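Local coordinates for enoyl-CoA hydratase subunit I (Geobacillus kaustophilus, PDB 2PBP), which probably catalyses the reversible addition of water to the double bond of enoyl-CoA thioesters, the hydration step of beta-oxidation, at residues Q240-G243 and M244-L248. Numbering follows the deposited sequence.
Sequences QKEG and MAAFL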
# COMPACT_ATOMS: atom_id res chain seq x y z
N GLN A 240 17.17 -15.42 -2.27
CA GLN A 240 17.72 -14.07 -2.32
C GLN A 240 19.05 -14.12 -3.07
O GLN A 240 19.35 -13.25 -3.90
CB GLN A 240 17.92 -13.53 -0.90
CG GLN A 240 18.79 -12.29 -0.81
CD GLN A 240 20.23 -12.63 -0.49
OE1 GLN A 240 20.50 -13.34 0.48
NE2 GLN A 240 21.16 -12.12 -1.29
N LYS A 241 19.85 -15.14 -2.79
CA LYS A 241 21.13 -15.31 -3.48
C LYS A 241 20.89 -15.55 -4.97
O LYS A 241 21.56 -14.96 -5.82
CB LYS A 241 21.91 -16.48 -2.89
CG LYS A 241 22.51 -16.19 -1.52
CD LYS A 241 23.32 -17.37 -1.02
CE LYS A 241 24.15 -17.01 0.20
NZ LYS A 241 23.33 -16.56 1.34
N GLU A 242 19.92 -16.41 -5.28
CA GLU A 242 19.57 -16.73 -6.67
C GLU A 242 19.08 -15.50 -7.43
O GLU A 242 19.51 -15.25 -8.56
CB GLU A 242 18.50 -17.83 -6.68
CG GLU A 242 17.74 -18.03 -8.00
CD GLU A 242 18.62 -18.43 -9.17
OE1 GLU A 242 19.79 -18.81 -8.97
OE2 GLU A 242 18.12 -18.38 -10.32
N GLY A 243 18.19 -14.74 -6.80
CA GLY A 243 17.66 -13.55 -7.45
C GLY A 243 18.73 -12.55 -7.84
O GLY A 243 18.71 -12.00 -8.94
N MET A 244 19.69 -12.32 -6.95
CA MET A 244 20.75 -11.36 -7.23
C MET A 244 21.78 -11.90 -8.21
O MET A 244 22.34 -11.13 -9.01
CB MET A 244 21.40 -10.92 -5.92
CG MET A 244 20.38 -10.23 -5.00
SD MET A 244 21.03 -9.51 -3.50
CE MET A 244 19.54 -8.76 -2.82
N ALA A 245 22.03 -13.20 -8.19
CA ALA A 245 22.99 -13.79 -9.13
C ALA A 245 22.36 -13.75 -10.52
O ALA A 245 23.04 -13.45 -11.51
CB ALA A 245 23.32 -15.22 -8.73
N ALA A 246 21.07 -14.04 -10.60
CA ALA A 246 20.35 -14.04 -11.87
C ALA A 246 20.32 -12.64 -12.47
O ALA A 246 20.45 -12.47 -13.68
CB ALA A 246 18.92 -14.55 -11.67
N PHE A 247 20.14 -11.64 -11.62
CA PHE A 247 20.10 -10.26 -12.09
C PHE A 247 21.44 -9.85 -12.70
O PHE A 247 21.48 -9.23 -13.76
CB PHE A 247 19.77 -9.31 -10.94
CG PHE A 247 19.52 -7.90 -11.38
CD1 PHE A 247 18.32 -7.56 -12.02
CD2 PHE A 247 20.48 -6.91 -11.19
CE1 PHE A 247 18.09 -6.26 -12.45
CE2 PHE A 247 20.25 -5.60 -11.62
CZ PHE A 247 19.05 -5.28 -12.26
N LEU A 248 22.53 -10.20 -12.02
CA LEU A 248 23.87 -9.88 -12.48
C LEU A 248 24.22 -10.62 -13.77
O LEU A 248 24.91 -10.09 -14.64
CB LEU A 248 24.91 -10.23 -11.41
CG LEU A 248 24.93 -9.39 -10.13
CD1 LEU A 248 26.01 -9.91 -9.20
CD2 LEU A 248 25.17 -7.93 -10.48
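Across one helical turn the amide of Q240 reaches the sulfur of M244: NE2 of Q240 gives a weak hydrogen bond to SD of M244, 3.4 Å long. The two side chains reach that point differently. In M244 CG lies beside the backbone N (chi1 -61°) and the rest runs extended, which carries the sulfur back over the preceding turn; the bent side chain of Q240 brings its amide toward the sulfur. The methyl CE of M244 then rests 4.1 Å from CG of Q240. Methionine suits this place because it offers a soft acceptor for the amide within an unbranched, apolar side chain, which packs on F235 and on I68 of the second subunit. Replacing M244 by an alanine would probably open a gap between these apolar partners and leave the Q240 amide without its sulfur acceptor.

Around the axis, E242 faces A246. It bends at chi2 (61°), which carries the carboxylate forward along the helix, and OE2 passes 4.1 Å from CB of A246. The charge is answered elsewhere, by a salt bridge to R251 and a hydrogen bond from R254 N, both to OE2, so the glutamate ties the helix to the chain that follows it. A246, whose methyl packs on R251 and P253, is small enough to let that chain lie close to the helix. G243 is buried and contributes backbone alone; its O accepts F247 N at 3.1 Å. F247 turns its ring away from the preceding turn, and its side chain packs on L135 of the second subunit.

The bonds from M244 N, A245 N, A246 N and F247 N to the carbonyls four residues earlier are those of a regular alpha-helix, here the last helix, 238-248, of a crotonase-family subunit, lying far from the chain's centre and packed against its partner subunit.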